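Local coordinates for protein probable chitinase A (Chromobacterium violaceum, PDB 4TX8) that probably hydrolyses internal glycosidic bonds of chitin as a family 18 glycoside hydrolase, and carries an additional carbohydrate-binding module, at residues 35-41 / 71-77; 118-124 / 399-404; 106-110 / 413-419. One frame throughout, in Å; residues are numbered along the deposited sequence.

Contact 1 (35-41 / 71-77). With NAG (2-acetamido-2-deoxy-beta-D-glucopyranose), chain B.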
loop_
_atom_site.group_PDB
_atom_site.type_symbol
_atom_site.label_atom_id
_atom_site.label_comp_id
_atom_site.label_asym_id
_atom_site.label_seq_id
_atom_site.Cartn_x
_atom_site.Cartn_y
_atom_site.Cartn_z
ATOM N N TYR A 35 25.208 -25.435 -6.099
ATOM C CA TYR A 35 24.444 -25.452 -4.859
ATOM C C TYR A 35 23.631 -26.731 -4.717
ATOM O O TYR A 35 23.150 -27.284 -5.703
ATOM C CB TYR A 35 23.517 -24.236 -4.784
ATOM C CG TYR A 35 24.253 -22.919 -4.757
ATOM C CD1 TYR A 35 24.973 -22.529 -3.636
ATOM C CD2 TYR A 35 24.234 -22.065 -5.854
ATOM C CE1 TYR A 35 25.657 -21.328 -3.606
ATOM C CE2 TYR A 35 24.913 -20.861 -5.833
ATOM C CZ TYR A 35 25.622 -20.497 -4.705
ATOM O OH TYR A 35 26.301 -19.301 -4.671
ATOM N N LYS A 36 23.492 -27.204 -3.483
ATOM C CA LYS A 36 22.624 -28.337 -3.189
ATOM C C LYS A 36 21.335 -27.849 -2.541
ATOM O O LYS A 36 21.293 -26.749 -1.992
ATOM C CB LYS A 36 23.315 -29.337 -2.264
ATOM C CG LYS A 36 24.564 -29.985 -2.828
ATOM C CD LYS A 36 25.056 -31.051 -1.864
ATOM C CE LYS A 36 26.512 -31.399 -2.091
ATOM N NZ LYS A 36 27.081 -32.085 -0.895
ATOM N N VAL A 37 20.290 -28.670 -2.601
ATOM C CA VAL A 37 19.042 -28.364 -1.915
ATOM C C VAL A 37 19.308 -28.150 -0.429
ATOM O O VAL A 37 19.972 -28.963 0.211
ATOM C CB VAL A 37 17.998 -29.488 -2.096
ATOM C CG1 VAL A 37 16.749 -29.193 -1.274
ATOM C CG2 VAL A 37 17.651 -29.664 -3.566
ATOM N N GLY A 38 18.810 -27.042 0.111
ATOM C CA GLY A 38 18.998 -26.742 1.517
ATOM C C GLY A 38 20.159 -25.804 1.793
ATOM O O GLY A 38 20.291 -25.295 2.906
ATOM N N ASP A 39 21.005 -25.579 0.788
ATOM C CA ASP A 39 22.115 -24.634 0.916
ATOM C C ASP A 39 21.604 -23.224 1.192
ATOM O O ASP A 39 20.655 -22.764 0.561
ATOM C CB ASP A 39 22.978 -24.628 -0.350
ATOM C CG ASP A 39 23.977 -25.768 -0.385
ATOM O OD1 ASP A 39 23.975 -26.603 0.543
ATOM O OD2 ASP A 39 24.763 -25.830 -1.353
ATOM N N VAL A 40 22.240 -22.540 2.135
ATOM C CA VAL A 40 21.847 -21.183 2.484
ATOM C C VAL A 40 22.929 -20.186 2.080
ATOM O O VAL A 40 24.089 -20.334 2.452
ATOM C CB VAL A 40 21.566 -21.048 3.992
ATOM C CG1 VAL A 40 21.047 -19.655 4.315
ATOM C CG2 VAL A 40 20.567 -22.102 4.439
ATOM N N VAL A 41 22.544 -19.171 1.312
ATOM C CA VAL A 41 23.485 -18.140 0.897
ATOM C C VAL A 41 23.016 -16.757 1.331
ATOM O O VAL A 41 21.855 -16.570 1.689
ATOM C CB VAL A 41 23.689 -18.134 -0.631
ATOM C CG1 VAL A 41 24.174 -19.490 -1.104
ATOM C CG2 VAL A 41 22.398 -17.744 -1.338
ATOM N N TRP A 71 15.334 -20.316 -5.322
ATOM C CA TRP A 71 15.632 -19.825 -3.982
ATOM C C TRP A 71 14.383 -19.384 -3.234
ATOM O O TRP A 71 13.530 -18.686 -3.786
ATOM C CB TRP A 71 16.616 -18.653 -4.051
ATOM C CG TRP A 71 17.930 -19.001 -4.668
ATOM C CD1 TRP A 71 18.304 -18.808 -5.967
ATOM C CD2 TRP A 71 19.048 -19.612 -4.015
ATOM N NE1 TRP A 71 19.588 -19.257 -6.161
ATOM C CE2 TRP A 71 20.066 -19.756 -4.978
ATOM C CE3 TRP A 71 19.286 -20.049 -2.709
ATOM C CZ2 TRP A 71 21.302 -20.321 -4.675
ATOM C CZ3 TRP A 71 20.511 -20.608 -2.412
ATOM C CH2 TRP A 71 21.505 -20.740 -3.390
ATOM N N THR A 72 14.284 -19.786 -1.973
ATOM C CA THR A 72 13.250 -19.256 -1.096
ATOM C C THR A 72 13.903 -18.457 0.031
ATOM O O THR A 72 14.913 -18.882 0.593
ATOM C CB THR A 72 12.355 -20.373 -0.515
ATOM O OG1 THR A 72 11.449 -19.815 0.444
ATOM C CG2 THR A 72 13.187 -21.447 0.155
ATOM N N PRO A 73 13.340 -17.281 0.346
ATOM C CA PRO A 73 13.865 -16.436 1.425
ATOM C C PRO A 73 13.848 -17.160 2.765
ATOM O O PRO A 73 12.866 -17.833 3.073
ATOM C CB PRO A 73 12.904 -15.239 1.440
ATOM C CG PRO A 73 12.297 -15.219 0.076
ATOM C CD PRO A 73 12.189 -16.658 -0.331
ATOM N N GLY A 74 14.917 -17.029 3.543
ATOM C CA GLY A 74 14.984 -17.659 4.848
ATOM C C GLY A 74 16.205 -18.541 5.022
ATOM O O GLY A 74 16.949 -18.779 4.071
ATOM N N GLY A 75 16.410 -19.025 6.244
ATOM C CA GLY A 75 17.545 -19.874 6.560
ATOM C C GLY A 75 18.667 -19.131 7.264
ATOM O O GLY A 75 18.669 -17.900 7.318
ATOM N N SER A 76 19.618 -19.883 7.811
ATOM C CA SER A 76 20.793 -19.298 8.452
ATOM C C SER A 76 21.941 -20.300 8.509
ATOM O O SER A 76 21.743 -21.496 8.299
ATOM C CB SER A 76 20.457 -18.806 9.862
ATOM O OG SER A 76 20.344 -19.887 10.769
ATOM N N CYS A 77 23.142 -19.801 8.790
ATOM C CA CYS A 77 24.325 -20.645 8.909
ATOM C C CYS A 77 25.076 -20.326 10.198
ATOM O O CYS A 77 25.231 -21.181 11.069
ATOM C CB CYS A 77 25.252 -20.462 7.704
ATOM S SG CYS A 77 24.444 -19.860 6.201
HETATM C C1 NAG B . 21.568 -13.272 11.392
HETATM C C2 NAG B . 22.642 -14.356 11.248
HETATM C C3 NAG B . 22.693 -14.856 9.808
HETATM C C4 NAG B . 21.306 -15.281 9.345
HETATM C C5 NAG B . 20.310 -14.148 9.552
HETATM C C6 NAG B . 18.894 -14.529 9.181
HETATM C C7 NAG B . 24.472 -14.055 12.873
HETATM C C8 NAG B . 25.838 -13.473 13.099
HETATM N N2 NAG B . 23.949 -13.863 11.657
HETATM O O1 NAG B . 21.494 -12.849 12.714
HETATM O O3 NAG B . 23.578 -15.966 9.721
HETATM O O4 NAG B . 21.346 -15.600 7.961
HETATM O O5 NAG B . 20.299 -13.781 10.940
HETATM O O6 NAG B . 18.134 -14.891 10.326
HETATM O O7 NAG B . 23.871 -14.663 13.753
#

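Contact 2 (118-124 / 399-404)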
loop_
_atom_site.group_PDB
_atom_site.type_symbol
_atom_site.label_atom_id
_atom_site.label_comp_id
_atom_site.label_asym_id
_atom_site.label_seq_id
_atom_site.Cartn_x
_atom_site.Cartn_y
_atom_site.Cartn_z
ATOM N N ASN A 118 2.847 -14.664 -8.222
ATOM C CA ASN A 118 3.213 -13.780 -9.323
ATOM C C ASN A 118 4.742 -13.852 -9.497
ATOM O O ASN A 118 5.372 -14.691 -8.853
ATOM C CB ASN A 118 2.656 -12.365 -9.068
ATOM C CG ASN A 118 3.572 -11.489 -8.237
ATOM O OD1 ASN A 118 4.400 -11.968 -7.463
ATOM N ND2 ASN A 118 3.402 -10.181 -8.380
ATOM N N PRO A 119 5.354 -13.021 -10.373
ATOM C CA PRO A 119 6.804 -13.232 -10.511
ATOM C C PRO A 119 7.642 -13.032 -9.235
ATOM O O PRO A 119 8.820 -13.362 -9.245
ATOM C CB PRO A 119 7.189 -12.194 -11.572
ATOM C CG PRO A 119 5.981 -12.057 -12.396
ATOM C CD PRO A 119 4.873 -12.063 -11.388
ATOM N N SER A 120 7.052 -12.524 -8.156
ATOM C CA SER A 120 7.769 -12.414 -6.882
ATOM C C SER A 120 7.923 -13.780 -6.230
ATOM O O SER A 120 8.710 -13.951 -5.297
ATOM C CB SER A 120 7.040 -11.482 -5.914
ATOM O OG SER A 120 5.905 -12.136 -5.358
ATOM N N GLY A 121 7.159 -14.747 -6.726
ATOM C CA GLY A 121 7.088 -16.056 -6.113
ATOM C C GLY A 121 5.677 -16.323 -5.625
ATOM O O GLY A 121 4.777 -15.497 -5.808
ATOM N N SER A 122 5.479 -17.479 -5.006
ATOM C CA SER A 122 4.173 -17.846 -4.481
ATOM C C SER A 122 3.845 -17.042 -3.230
ATOM O O SER A 122 4.715 -16.378 -2.661
ATOM C CB SER A 122 4.124 -19.339 -4.163
ATOM O OG SER A 122 4.852 -19.617 -2.980
ATOM N N ALA A 123 2.587 -17.104 -2.807
ATOM C CA ALA A 123 2.192 -16.537 -1.529
ATOM C C ALA A 123 2.909 -17.271 -0.404
ATOM O O ALA A 123 3.372 -18.399 -0.581
ATOM C CB ALA A 123 0.682 -16.616 -1.345
ATOM N N PHE A 124 3.009 -16.624 0.750
ATOM C CA PHE A 124 3.644 -17.228 1.911
ATOM C C PHE A 124 2.790 -16.944 3.144
ATOM O O PHE A 124 2.040 -15.968 3.159
ATOM C CB PHE A 124 5.075 -16.698 2.079
ATOM C CG PHE A 124 5.151 -15.244 2.461
ATOM C CD1 PHE A 124 5.038 -14.251 1.501
ATOM C CD2 PHE A 124 5.343 -14.872 3.784
ATOM C CE1 PHE A 124 5.110 -12.912 1.855
ATOM C CE2 PHE A 124 5.418 -13.535 4.142
ATOM C CZ PHE A 124 5.301 -12.555 3.176
ATOM N N ILE A 399 4.897 -6.139 0.313
ATOM C CA ILE A 399 5.557 -6.996 1.290
ATOM C C ILE A 399 6.276 -8.160 0.600
ATOM O O ILE A 399 7.425 -8.475 0.923
ATOM C CB ILE A 399 4.543 -7.536 2.323
ATOM C CG1 ILE A 399 3.958 -6.375 3.137
ATOM C CG2 ILE A 399 5.189 -8.575 3.230
ATOM C CD1 ILE A 399 3.050 -6.806 4.269
ATOM N N ASN A 400 5.609 -8.780 -0.369
ATOM C CA ASN A 400 6.184 -9.916 -1.088
ATOM C C ASN A 400 7.398 -9.549 -1.934
ATOM O O ASN A 400 8.395 -10.271 -1.932
ATOM C CB ASN A 400 5.126 -10.570 -1.970
ATOM C CG ASN A 400 4.072 -11.296 -1.163
ATOM O OD1 ASN A 400 3.394 -10.695 -0.329
ATOM N ND2 ASN A 400 3.927 -12.595 -1.404
ATOM N N TRP A 401 7.320 -8.440 -2.661
ATOM C CA TRP A 401 8.462 -8.017 -3.460
ATOM C C TRP A 401 9.621 -7.619 -2.556
ATOM O O TRP A 401 10.779 -7.898 -2.868
ATOM C CB TRP A 401 8.092 -6.871 -4.404
ATOM C CG TRP A 401 7.507 -7.362 -5.687
ATOM C CD1 TRP A 401 6.239 -7.159 -6.144
ATOM C CD2 TRP A 401 8.165 -8.169 -6.673
ATOM N NE1 TRP A 401 6.069 -7.778 -7.361
ATOM C CE2 TRP A 401 7.237 -8.406 -7.707
ATOM C CE3 TRP A 401 9.452 -8.707 -6.784
ATOM C CZ2 TRP A 401 7.554 -9.161 -8.835
ATOM C CZ3 TRP A 401 9.764 -9.458 -7.909
ATOM C CH2 TRP A 401 8.820 -9.676 -8.918
ATOM N N ASP A 402 9.308 -6.985 -1.429
ATOM C CA ASP A 402 10.341 -6.616 -0.467
ATOM C C ASP A 402 11.025 -7.857 0.101
ATOM O O ASP A 402 12.247 -7.896 0.239
ATOM C CB ASP A 402 9.755 -5.774 0.666
ATOM C CG ASP A 402 10.741 -5.566 1.800
ATOM O OD1 ASP A 402 11.671 -4.749 1.634
ATOM O OD2 ASP A 402 10.592 -6.227 2.849
ATOM N N ARG A 403 10.225 -8.870 0.420
ATOM C CA ARG A 403 10.734 -10.138 0.932
ATOM C C ARG A 403 11.621 -10.839 -0.095
ATOM O O ARG A 403 12.717 -11.308 0.227
ATOM C CB ARG A 403 9.567 -11.046 1.334
ATOM C CG ARG A 403 9.945 -12.463 1.752
ATOM C CD ARG A 403 8.683 -13.229 2.148
ATOM N NE ARG A 403 8.914 -14.643 2.434
ATOM C CZ ARG A 403 8.740 -15.623 1.552
ATOM N NH1 ARG A 403 8.345 -15.347 0.316
ATOM N NH2 ARG A 403 8.964 -16.881 1.906
ATOM N N ARG A 404 11.141 -10.900 -1.332
ATOM C CA ARG A 404 11.875 -11.540 -2.416
ATOM C C ARG A 404 13.212 -10.836 -2.659
ATOM O O ARG A 404 14.219 -11.480 -2.953
ATOM C CB ARG A 404 11.026 -11.549 -3.692
ATOM C CG ARG A 404 11.735 -12.041 -4.949
ATOM C CD ARG A 404 12.390 -13.403 -4.755
ATOM N NE ARG A 404 11.463 -14.430 -4.287
ATOM C CZ ARG A 404 11.818 -15.690 -4.049
ATOM N NH1 ARG A 404 13.077 -16.072 -4.240
ATOM N NH2 ARG A 404 10.920 -16.570 -3.626
HETATM O O HOH W 1 6.006 -14.017 -3.105
HETATM O O HOH W 2 8.002 -16.305 -2.664
HETATM O O HOH W 3 6.772 -17.365 -1.099
HETATM O O HOH W 4 1.894 -13.785 0.486
#

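Contact 3 (106-110 / 413-419)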
loop_
_atom_site.group_PDB
_atom_site.type_symbol
_atom_site.label_atom_id
_atom_site.label_comp_id
_atom_site.label_asym_id
_atom_site.label_seq_id
_atom_site.Cartn_x
_atom_site.Cartn_y
_atom_site.Cartn_z
ATOM N N LYS A 106 2.047 5.060 15.133
ATOM C CA LYS A 106 2.109 6.498 14.882
ATOM C C LYS A 106 2.869 6.791 13.595
ATOM O O LYS A 106 2.415 7.567 12.755
ATOM C CB LYS A 106 2.768 7.223 16.060
ATOM C CG LYS A 106 2.808 8.737 15.909
ATOM C CD LYS A 106 3.557 9.395 17.061
ATOM C CE LYS A 106 3.555 10.913 16.930
ATOM N NZ LYS A 106 4.407 11.569 17.965
ATOM N N HIS A 107 4.023 6.154 13.444
ATOM C CA HIS A 107 4.776 6.229 12.204
ATOM C C HIS A 107 4.825 4.837 11.596
ATOM O O HIS A 107 5.649 4.005 11.975
ATOM C CB HIS A 107 6.171 6.796 12.454
ATOM C CG HIS A 107 6.154 8.139 13.111
ATOM N ND1 HIS A 107 6.859 8.416 14.263
ATOM C CD2 HIS A 107 5.496 9.279 12.790
ATOM C CE1 HIS A 107 6.643 9.670 14.618
ATOM N NE2 HIS A 107 5.819 10.216 13.741
ATOM N N ALA A 108 3.921 4.593 10.655
ATOM C CA ALA A 108 3.638 3.242 10.194
ATOM C C ALA A 108 4.313 2.896 8.875
ATOM O O ALA A 108 4.481 3.751 8.003
ATOM C CB ALA A 108 2.131 3.049 10.069
ATOM N N LEU A 109 4.704 1.632 8.751
ATOM C CA LEU A 109 5.085 1.057 7.470
ATOM C C LEU A 109 3.924 0.182 7.011
ATOM O O LEU A 109 3.598 -0.818 7.656
ATOM C CB LEU A 109 6.373 0.235 7.579
ATOM C CG LEU A 109 7.310 0.111 6.366
ATOM C CD1 LEU A 109 8.005 -1.245 6.358
ATOM C CD2 LEU A 109 6.623 0.373 5.029
ATOM N N VAL A 110 3.296 0.575 5.908
ATOM C CA VAL A 110 2.159 -0.146 5.353
ATOM C C VAL A 110 2.600 -0.916 4.116
ATOM O O VAL A 110 3.277 -0.361 3.252
ATOM C CB VAL A 110 1.008 0.815 4.980
ATOM C CG1 VAL A 110 -0.154 0.052 4.358
ATOM C CG2 VAL A 110 0.552 1.606 6.201
ATOM N N VAL A 413 13.711 1.461 5.916
ATOM C CA VAL A 413 12.596 2.397 6.021
ATOM C C VAL A 413 11.923 2.305 7.395
ATOM O O VAL A 413 11.579 3.330 7.987
ATOM C CB VAL A 413 11.564 2.173 4.902
ATOM C CG1 VAL A 413 10.293 2.964 5.170
ATOM C CG2 VAL A 413 12.163 2.573 3.556
ATOM N N ALA A 414 11.758 1.092 7.917
ATOM C CA ALA A 414 11.228 0.932 9.270
ATOM C C ALA A 414 12.156 1.589 10.287
ATOM O O ALA A 414 11.692 2.193 11.251
ATOM C CB ALA A 414 11.027 -0.536 9.613
ATOM N N ALA A 415 13.463 1.472 10.066
ATOM C CA ALA A 415 14.441 2.103 10.945
ATOM C C ALA A 415 14.283 3.621 10.931
ATOM O O ALA A 415 14.373 4.268 11.974
ATOM C CB ALA A 415 15.855 1.711 10.542
ATOM N N SER A 416 14.041 4.180 9.749
ATOM C CA SER A 416 13.830 5.618 9.606
ATOM C C SER A 416 12.562 6.069 10.324
ATOM O O SER A 416 12.571 7.063 11.050
ATOM C CB SER A 416 13.762 6.004 8.128
ATOM O OG SER A 416 14.996 5.753 7.479
ATOM N N LEU A 417 11.474 5.333 10.119
ATOM C CA LEU A 417 10.213 5.613 10.801
ATOM C C LEU A 417 10.378 5.535 12.317
ATOM O O LEU A 417 9.758 6.288 13.068
ATOM C CB LEU A 417 9.132 4.631 10.342
ATOM C CG LEU A 417 8.607 4.830 8.918
ATOM C CD1 LEU A 417 7.830 3.611 8.457
ATOM C CD2 LEU A 417 7.732 6.076 8.856
ATOM N N ARG A 418 11.242 4.621 12.744
ATOM C CA ARG A 418 11.478 4.315 14.150
ATOM C C ARG A 418 12.384 5.359 14.817
ATOM O O ARG A 418 12.677 5.260 16.011
ATOM C CB ARG A 418 12.096 2.915 14.252
ATOM C CG ARG A 418 12.066 2.268 15.610
ATOM C CD ARG A 418 12.645 0.864 15.534
ATOM N NE ARG A 418 11.829 -0.010 14.698
ATOM C CZ ARG A 418 12.282 -0.678 13.643
ATOM N NH1 ARG A 418 13.557 -0.580 13.284
ATOM N NH2 ARG A 418 11.456 -1.451 12.947
ATOM N N GLN A 419 12.807 6.347 14.027
ATOM C CA GLN A 419 13.805 7.353 14.405
ATOM C C GLN A 419 15.164 6.709 14.596
ATOM O O GLN A 419 16.009 6.748 13.703
ATOM C CB GLN A 419 13.396 8.105 15.677
ATOM C CG GLN A 419 11.997 8.698 15.633
ATOM C CD GLN A 419 11.828 9.683 14.502
ATOM O OE1 GLN A 419 12.765 10.391 14.129
ATOM N NE2 GLN A 419 10.629 9.733 13.944
#

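Contact 1 (35-41 / 71-77)
Tyr35 and Trp71 form a T-shaped pair in which the indole turns the edge of its six-membered ring to the face of the phenol, with centroids 5.0 Å apart and planes at 78°. Trp71 CH2 hangs over the middle of the tyrosine ring, and CZ2 comes to 3.6 Å from Tyr35 CD2. Two flat aromatics suit this place because a ring C-H edge meets a pi face favourably. Tyrosine can be buried because its OH is hydrogen-bonded to the backbone N of Ala30.

The second kind of contact is CH-pi. Val41 CG2 lies over the face of the same six-membered ring, 4.0 Å from its centroid. With CG1 anti to the carbonyl carbon (chi1 -58°), both methyls reach the indole, and Val41 CG1 stands 3.7 Å from Trp71 CH2.

Beyond the rings the packing is aliphatic against backbone and sulfur. Val40 CG1 lies 3.8 Å from Ser76 N, beside the Gly75-Ser76 peptide, while Val40 CB is 3.8 Å from Cys77 SG. Glycine fits position 75, whose positive phi and nearness to Val40 leave no room for a side chain.

Polar bonds act within 35-41 and fix its shape. Lys36 to Asp39 is a type II turn with Gly38 at its third position; Lys36 N also donates to Asp39 OD2 at 2.8 Å, nearly straight but from above the carboxylate plane.

No hydrogen bond spans the two segments, since strand 46-50 runs between them as the central strand of a three-stranded antiparallel sheet. This small sheet belongs to the family 5/12 carbohydrate-binding module; the Cys26-Cys77 disulfide ties down its tail, where the bound N-acetylglucosamine sits with NAG C4 3.7 Å from Ser76 CB.

Contact 2 (118-124 / 399-404)
Ser120 sets its CB squarely over the six-membered ring of Trp401, 3.5 Å from the centroid, a CH-pi contact with the methylene almost on the ring normal. A small residue suits this spot, because the loop backbone also comes down on the indole: Ser120 N is 3.4 Å from Trp401 CH2. The hydroxyl turns off the ring, and Ser120 OG donates to Asn118 OD1 at 2.6 Å, in the carbonyl plane. That same oxygen accepts from Ser120 N, from above the plane, completing an Asx turn, so two donors hold the amide of Asn118.

Phe124 meets Arg403 as a flat stack. The arginine is extended from CG to NE, which carries CD over the centre of the ring, 3.6 Å from its centroid; the turn about the CD-NE bond (chi4 -96°) then lays the guanidinium on the phenyl at 11° between planes. A cation-pi contact results, with Arg403 CZ 4.1 Å from the ring centroid. The phenyl's edge is occupied by Ile399 CG2 and by the amide of Asn400, whose OD1 is bound to His114 N.

Arg404 behaves differently: bends at chi2 and chi3 curl it around the loop carbonyl, and Arg404 NE donates to Ser120 O at 3.0 Å, in a bent bond tilted from the carbonyl plane. Waters also bridge loop and helix. Water 1 joins Ser120 OG, Ser122 O and Asn400 ND2; waters 2 and 3 link Ser122 O to Arg403 NH1, and water 2 also takes a hydrogen bond from Arg404 NH2.

The loop follows strand 108-114 and lies on helix 399-404, which comes just after strand 393-397. Trp113 packs edge-to-face with Phe124, and strand 71-73 borders the helix through Arg403 and Arg404, whose NH1 binds Trp71 O.

Contact 3 (106-110 / 413-419)
Leu417 reaches from the helix to the strand with its CD1 methyl, which touches Ala108 O at 3.4 Å and Leu109 CB at 3.8 Å. Its CG is anti to the carbonyl carbon (chi1 -72°), and the two methyls fork: CD1 meets Leu109, and Leu417 CD2 meets His107 CB at 4.0 Å. A branched leucine suits this place, since one side chain touches both the strand and the residue just before it.

Leu109 crosses Leu417 at about a right angle. Its branch lies one turn earlier on the helix, where Leu109 CG is 4.3 Å from Val413 CG1 and CD1 looks onto the small Ala414. One helical turn separates Val413 from Leu417, so both present themselves on the same side of the helix.

His107 comes at the helix end instead, with CB lying 3.7 Å from Leu417 O. Its NE2 is spoken for by Pro389 O, which holds the imidazole beside the last ordered residues, where poorly ordered Gln419 only loosely approaches.

No hydrogen bond links the two segments; the join rests on van der Waals packing, largely of aliphatic side chains. Strand 108-110 and helix 413-417 run nearly antiparallel, at 152°, with axes 8.6 Å apart. Such helix-on-strand packing is characteristic of the (beta/alpha)8 TIM barrel of family 18 glycoside hydrolases, here bringing the first barrel strand against the last helix.

From the N terminus, contact 1 closes first, bringing together the outer strands of the small binding module within a loop of about 30 residues. After a linker that is partly unmodelled, and so probably flexible, the catalytic domain begins, and contact 3 spans nearly all of it, joining the first barrel strand to the C-terminal helix. Contact 2 is nested inside that span, seating the loop after strand 108-114 on helix 399-404. Contacts 1 and 2 are in series along the chain yet touch in space: Pro73 packs on Arg403 and Arg404, so binding module and barrel meet there. Contact 3 lies about 29 Å from contact 1, centre to centre.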